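Local coordinates for hypothetical protein PA2201 (Pseudomonas aeruginosa, PDB 2FEF) that is of unknown function but probably acts as an immunity protein that protects the cell against a PoNe-type DNase toxin, at residues D176-L181 / E196-P201; R202-L207 / R245-P250. All blocks are in the same frame, centred on the assembly; numbering follows the deposited sequence.

Overall arrangement
Both contacts belong to the C-terminal, PoNi-like part of this all-helical chain and sit on the same side of its centre, their own centres about 11 Å apart. Contact 1 closes first along the chain, tying the start of helix 179-189 to the loop that follows that helix; contact 2 then joins the short helix 201-204 to the loop 245-250. The first is a surface contact built on backbone N-H groups, a buried aspartate and one aromatic ring. The second is partly buried, with one backbone bond, flanked by two arginines lying against each other and by a proline-leucine-phenylalanine patch. They meet where Leu180 packs on Phe204 and His200 on Leu247.

Contact 1 of 2, residues D176-L181 / E196-P201; sequences DTDRLL and EETFHP
Asp178 and Phe199 carry this contact, a helix N-cap whose side chain also bonds to the loop after the helix: Asp178 stands just before helix 179-189. Its CB sits 3.4 Å from the centroid of the Phe199 ring, almost exactly on the ring normal, a CH-pi contact. The same carbon lies beside Glu197 O. From there CG falls between the backbone N and the carbonyl carbon (chi1 74°), which sets the carboxylate between helix and loop; OD1 and OD2 then take different partners. OD1 turns back to the helix, taking a weak capping bond from Leu181 N, and is also hydrogen-bonded to Tyr146 OH. Asp178 OD2 reaches across to Phe199 N at 2.9 Å, in a nearly straight bond that arrives on the anti side of the carboxylate. A water also donates to OD2 and accepts from His200 N, so the carboxylate grips two successive loop amides, one of them through water.

Next along the helix, Arg179 N gives its hydrogen to Glu197 O at 2.9 Å. The Arg179 side chain bends at chi3 (-78°), bringing NH2 to 3.5 Å from Glu196 CA, while NH1 makes a salt bridge with Glu212. At the far rim of the Phe199 ring, CE2 approaches Asp176 O, a buried carbonyl without a hydrogen-bond partner, edge-on at 3.5 Å.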
loop_
_atom_site.group_PDB
_atom_site.type_symbol
_atom_site.label_atom_id
_atom_site.label_comp_id
_atom_site.label_asym_id
_atom_site.label_seq_id
_atom_site.Cartn_x
_atom_site.Cartn_y
_atom_site.Cartn_z
ATOM N N ASP B 176 -12.344 -20.267 22.045
ATOM C CA ASP B 176 -13.705 -20.158 21.484
ATOM C C ASP B 176 -13.740 -20.959 20.168
ATOM O O ASP B 176 -13.785 -20.403 19.076
ATOM C CB ASP B 176 -14.076 -18.677 21.273
ATOM C CG ASP B 176 -15.585 -18.453 20.986
ATOM O OD1 ASP B 176 -16.409 -19.374 21.163
ATOM O OD2 ASP B 176 -15.933 -17.327 20.576
ATOM N N THR B 177 -13.719 -22.276 20.309
ATOM C CA THR B 177 -13.632 -23.188 19.200
ATOM C C THR B 177 -14.950 -23.962 19.112
ATOM O O THR B 177 -15.637 -24.134 20.139
ATOM C CB THR B 177 -12.485 -24.188 19.431
ATOM O OG1 THR B 177 -12.585 -24.721 20.761
ATOM C CG2 THR B 177 -11.134 -23.498 19.286
ATOM N N ASP B 178 -15.300 -24.401 17.899
ATOM C CA ASP B 178 -16.461 -25.257 17.668
ATOM C C ASP B 178 -16.051 -26.699 17.362
ATOM O O ASP B 178 -14.881 -27.052 17.526
ATOM C CB ASP B 178 -17.373 -24.663 16.570
ATOM C CG ASP B 178 -16.811 -24.813 15.158
ATOM O OD1 ASP B 178 -15.581 -25.013 14.970
ATOM O OD2 ASP B 178 -17.625 -24.690 14.206
ATOM N N ARG B 179 -16.992 -27.535 16.920
ATOM C CA ARG B 179 -16.719 -28.966 16.803
ATOM C C ARG B 179 -15.539 -29.250 15.866
ATOM O O ARG B 179 -14.598 -29.961 16.235
ATOM C CB ARG B 179 -17.952 -29.729 16.340
ATOM C CG ARG B 179 -17.710 -31.266 16.220
ATOM C CD ARG B 179 -19.004 -32.019 16.017
ATOM N NE ARG B 179 -19.756 -32.166 17.254
ATOM C CZ ARG B 179 -20.947 -32.761 17.341
ATOM N NH1 ARG B 179 -21.524 -33.244 16.249
ATOM N NH2 ARG B 179 -21.560 -32.866 18.520
ATOM N N LEU B 180 -15.588 -28.670 14.674
ATOM C CA LEU B 180 -14.511 -28.878 13.693
ATOM C C LEU B 180 -13.148 -28.400 14.208
ATOM O O LEU B 180 -12.161 -29.136 14.128
ATOM C CB LEU B 180 -14.833 -28.233 12.329
ATOM C CG LEU B 180 -13.676 -28.264 11.313
ATOM C CD1 LEU B 180 -13.278 -29.695 10.904
ATOM C CD2 LEU B 180 -13.986 -27.418 10.092
ATOM N N LEU B 181 -13.095 -27.189 14.749
ATOM C CA LEU B 181 -11.815 -26.679 15.262
ATOM C C LEU B 181 -11.298 -27.568 16.400
ATOM O O LEU B 181 -10.079 -27.809 16.494
ATOM C CB LEU B 181 -11.914 -25.205 15.726
ATOM C CG LEU B 181 -12.201 -24.150 14.639
ATOM C CD1 LEU B 181 -12.351 -22.717 15.249
ATOM C CD2 LEU B 181 -11.178 -24.216 13.455
ATOM N N GLU B 196 -20.150 -29.214 20.837
ATOM C CA GLU B 196 -21.291 -29.706 20.062
ATOM C C GLU B 196 -21.782 -28.677 19.054
ATOM O O GLU B 196 -22.658 -28.982 18.241
ATOM C CB GLU B 196 -22.443 -30.097 20.985
ATOM C CG GLU B 196 -22.114 -31.240 21.930
ATOM C CD GLU B 196 -23.263 -31.583 22.832
ATOM O OE1 GLU B 196 -24.302 -30.879 22.774
ATOM O OE2 GLU B 196 -23.127 -32.556 23.604
ATOM N N GLU B 197 -21.223 -27.470 19.109
ATOM C CA GLU B 197 -21.624 -26.388 18.213
ATOM C C GLU B 197 -20.926 -26.460 16.858
ATOM O O GLU B 197 -19.812 -26.982 16.735
ATOM C CB GLU B 197 -21.310 -25.023 18.821
ATOM C CG GLU B 197 -21.929 -24.736 20.194
ATOM C CD GLU B 197 -21.585 -23.333 20.675
ATOM O OE1 GLU B 197 -20.714 -23.187 21.563
ATOM O OE2 GLU B 197 -22.154 -22.366 20.134
ATOM N N THR B 198 -21.595 -25.912 15.851
ATOM C CA THR B 198 -20.974 -25.597 14.558
ATOM C C THR B 198 -21.253 -24.106 14.289
ATOM O O THR B 198 -22.414 -23.705 14.119
ATOM C CB THR B 198 -21.550 -26.479 13.440
ATOM O OG1 THR B 198 -21.260 -27.860 13.717
ATOM C CG2 THR B 198 -20.954 -26.109 12.067
ATOM N N PHE B 199 -20.196 -23.292 14.277
ATOM C CA PHE B 199 -20.356 -21.853 14.115
ATOM C C PHE B 199 -20.926 -21.440 12.757
ATOM O O PHE B 199 -21.625 -20.438 12.666
ATOM C CB PHE B 199 -19.047 -21.108 14.406
ATOM C CG PHE B 199 -18.562 -21.254 15.837
ATOM C CD1 PHE B 199 -19.425 -21.682 16.851
ATOM C CD2 PHE B 199 -17.240 -20.979 16.161
ATOM C CE1 PHE B 199 -18.966 -21.836 18.159
ATOM C CE2 PHE B 199 -16.784 -21.103 17.469
ATOM C CZ PHE B 199 -17.645 -21.532 18.463
ATOM N N HIS B 200 -20.608 -22.217 11.716
ATOM C CA HIS B 200 -21.016 -21.907 10.349
ATOM C C HIS B 200 -21.556 -23.183 9.701
ATOM O O HIS B 200 -20.804 -23.940 9.089
ATOM C CB HIS B 200 -19.829 -21.316 9.599
ATOM C CG HIS B 200 -19.254 -20.114 10.286
ATOM N ND1 HIS B 200 -19.736 -18.844 10.066
ATOM C CD2 HIS B 200 -18.276 -19.992 11.218
ATOM C CE1 HIS B 200 -19.077 -17.987 10.829
ATOM N NE2 HIS B 200 -18.168 -18.657 11.518
ATOM N N PRO B 201 -22.862 -23.449 9.890
ATOM C CA PRO B 201 -23.473 -24.699 9.483
ATOM C C PRO B 201 -23.360 -24.971 7.972
ATOM O O PRO B 201 -23.399 -26.122 7.554
ATOM C CB PRO B 201 -24.945 -24.543 9.919
ATOM C CG PRO B 201 -24.933 -23.465 10.958
ATOM C CD PRO B 201 -23.830 -22.539 10.542
HETATM O O HOH W 1 -18.149 -23.909 11.645
#

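Contact 2 of 2, residues R202-L207 / R245-P250; sequences RPFGQL and RRLTGP
Arg202 and Arg245 lie against each other at the exposed end of the contact, their guanidinium planes 23° apart. Arg202 starts with CG opposite its carbonyl carbon and then bends twice, at chi2 and chi3, folding its methylene chain over the other arginine. Its CG settles 3.5 Å from Arg245 CZ, above the centre of that flat group. Arg245 takes another course: it leaves the backbone with CG between N and the carbonyl carbon (chi1 62°), then runs extended as far as NE. That NE ends over one face of the Arg202 guanidinium, toward its rim, with 3.4 Å between Arg202 NE and Arg245 NE. Both are donors, so two like charges lie face against face without a hydrogen bond; both side chains lie at the exposed edge, where solvent may screen the charges.

Inward, the backbones join through Leu247 N, which donates to Arg202 O at 2.9 Å; Arg246 CA adds a CA-H...O contact to the same oxygen. This carbonyl is part of the cis peptide bond between Arg202 and Pro203. Here the loop between helices 238-243 and 258-267 is held against the cis-proline of the short helix 201-204, with helix 223-234 beside it, where Tyr225 and Gln229 touch Pro203.

Arg246 lays CG against Pro203 CD at 3.8 Å. A bend at chi2 (-149°) carries its chain past the proline, whose CG comes over one face of the guanidinium. Arg246 NE bonds to Gln229 O, NH1 makes a weak bond to Leu247 O, and Phe233 and Tyr230 supply cation-pi partners. Pro203 CG also covers the centre of one face of the neighbouring Phe204 ring, while Leu247 CD2 meets that ring at its edge, 4.2 Å from Phe204 CE1.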
loop_
_atom_site.group_PDB
_atom_site.type_symbol
_atom_site.label_atom_id
_atom_site.label_comp_id
_atom_site.label_asym_id
_atom_site.label_seq_id
_atom_site.Cartn_x
_atom_site.Cartn_y
_atom_site.Cartn_z
ATOM N N ARG B 202 -23.198 -23.912 7.180
ATOM C CA ARG B 202 -22.973 -24.040 5.727
ATOM C C ARG B 202 -21.537 -23.554 5.473
ATOM O O ARG B 202 -21.283 -22.370 5.539
ATOM C CB ARG B 202 -23.947 -23.120 4.980
ATOM C CG ARG B 202 -25.382 -23.653 4.784
ATOM C CD ARG B 202 -26.140 -24.037 6.054
ATOM N NE ARG B 202 -26.499 -22.923 6.942
ATOM C CZ ARG B 202 -27.487 -22.966 7.844
ATOM N NH1 ARG B 202 -27.722 -21.915 8.619
ATOM N NH2 ARG B 202 -28.239 -24.058 7.978
ATOM N N PRO B 203 -20.605 -24.451 5.134
ATOM C CA PRO B 203 -20.748 -25.878 4.821
ATOM C C PRO B 203 -20.614 -26.877 5.975
ATOM O O PRO B 203 -20.916 -28.049 5.804
ATOM C CB PRO B 203 -19.589 -26.116 3.846
ATOM C CG PRO B 203 -18.479 -25.233 4.340
ATOM C CD PRO B 203 -19.209 -23.984 4.931
ATOM N N PHE B 204 -20.135 -26.424 7.124
ATOM C CA PHE B 204 -19.581 -27.347 8.111
ATOM C C PHE B 204 -20.553 -28.263 8.870
ATOM O O PHE B 204 -20.133 -29.276 9.430
ATOM C CB PHE B 204 -18.669 -26.583 9.070
ATOM C CG PHE B 204 -17.587 -25.813 8.382
ATOM C CD1 PHE B 204 -17.594 -24.420 8.397
ATOM C CD2 PHE B 204 -16.550 -26.482 7.711
ATOM C CE1 PHE B 204 -16.589 -23.692 7.736
ATOM C CE2 PHE B 204 -15.529 -25.758 7.100
ATOM C CZ PHE B 204 -15.558 -24.389 7.090
ATOM N N GLY B 205 -21.843 -27.915 8.882
ATOM C CA GLY B 205 -22.871 -28.800 9.444
ATOM C C GLY B 205 -22.960 -30.134 8.719
ATOM O O GLY B 205 -23.411 -31.121 9.298
ATOM N N GLN B 206 -22.509 -30.161 7.462
ATOM C CA GLN B 206 -22.524 -31.372 6.619
ATOM C C GLN B 206 -21.462 -32.407 7.014
ATOM O O GLN B 206 -21.418 -33.498 6.432
ATOM C CB GLN B 206 -22.382 -30.998 5.125
ATOM C CG GLN B 206 -23.528 -30.094 4.608
ATOM C CD GLN B 206 -24.868 -30.805 4.630
ATOM O OE1 GLN B 206 -25.779 -30.420 5.366
ATOM N NE2 GLN B 206 -24.983 -31.866 3.850
ATOM N N LEU B 207 -20.624 -32.048 7.995
ATOM C CA LEU B 207 -19.671 -32.963 8.630
ATOM C C LEU B 207 -20.281 -33.775 9.777
ATOM O O LEU B 207 -19.626 -34.689 10.312
ATOM C CB LEU B 207 -18.442 -32.197 9.141
ATOM C CG LEU B 207 -17.550 -31.521 8.077
ATOM C CD1 LEU B 207 -16.430 -30.695 8.686
ATOM C CD2 LEU B 207 -16.951 -32.551 7.136
ATOM N N ARG B 245 -25.804 -19.520 1.245
ATOM C CA ARG B 245 -25.341 -19.170 2.577
ATOM C C ARG B 245 -24.004 -19.802 2.983
ATOM O O ARG B 245 -23.489 -19.562 4.090
ATOM C CB ARG B 245 -26.455 -19.322 3.625
ATOM C CG ARG B 245 -26.966 -20.688 3.776
ATOM C CD ARG B 245 -28.401 -20.728 4.272
ATOM N NE ARG B 245 -28.849 -22.097 4.591
ATOM C CZ ARG B 245 -28.736 -23.160 3.790
ATOM N NH1 ARG B 245 -28.163 -23.051 2.603
ATOM N NH2 ARG B 245 -29.188 -24.352 4.174
ATOM N N ARG B 246 -23.389 -20.553 2.064
ATOM C CA ARG B 246 -22.078 -21.103 2.351
ATOM C C ARG B 246 -21.028 -20.035 2.721
ATOM O O ARG B 246 -20.857 -18.987 2.056
ATOM C CB ARG B 246 -21.594 -21.972 1.187
ATOM C CG ARG B 246 -20.354 -22.791 1.558
ATOM C CD ARG B 246 -19.552 -22.962 0.311
ATOM N NE ARG B 246 -18.484 -23.959 0.287
ATOM C CZ ARG B 246 -17.192 -23.691 0.465
ATOM N NH1 ARG B 246 -16.753 -22.460 0.774
ATOM N NH2 ARG B 246 -16.312 -24.672 0.285
ATOM N N LEU B 247 -20.329 -20.283 3.820
ATOM C CA LEU B 247 -19.255 -19.401 4.208
ATOM C C LEU B 247 -18.159 -19.537 3.153
ATOM O O LEU B 247 -17.891 -20.636 2.639
ATOM C CB LEU B 247 -18.689 -19.816 5.571
ATOM C CG LEU B 247 -17.641 -18.875 6.192
ATOM C CD1 LEU B 247 -18.351 -17.590 6.602
ATOM C CD2 LEU B 247 -16.983 -19.559 7.385
ATOM N N THR B 248 -17.539 -18.419 2.818
ATOM C CA THR B 248 -16.337 -18.438 1.965
ATOM C C THR B 248 -15.235 -17.642 2.673
ATOM O O THR B 248 -15.517 -16.809 3.558
ATOM C CB THR B 248 -16.606 -17.832 0.559
ATOM O OG1 THR B 248 -16.951 -16.442 0.710
ATOM C CG2 THR B 248 -17.750 -18.615 -0.169
ATOM N N GLY B 249 -13.996 -17.895 2.303
ATOM C CA GLY B 249 -12.845 -17.219 2.938
ATOM C C GLY B 249 -11.792 -16.987 1.869
ATOM O O GLY B 249 -10.802 -17.723 1.809
ATOM N N PRO B 250 -11.997 -15.971 1.006
ATOM C CA PRO B 250 -11.040 -15.764 -0.084
ATOM C C PRO B 250 -9.666 -15.297 0.421
ATOM O O PRO B 250 -8.705 -15.349 -0.331
ATOM C CB PRO B 250 -11.689 -14.653 -0.914
ATOM C CG PRO B 250 -12.524 -13.887 0.071
ATOM C CD PRO B 250 -13.095 -14.981 0.958
#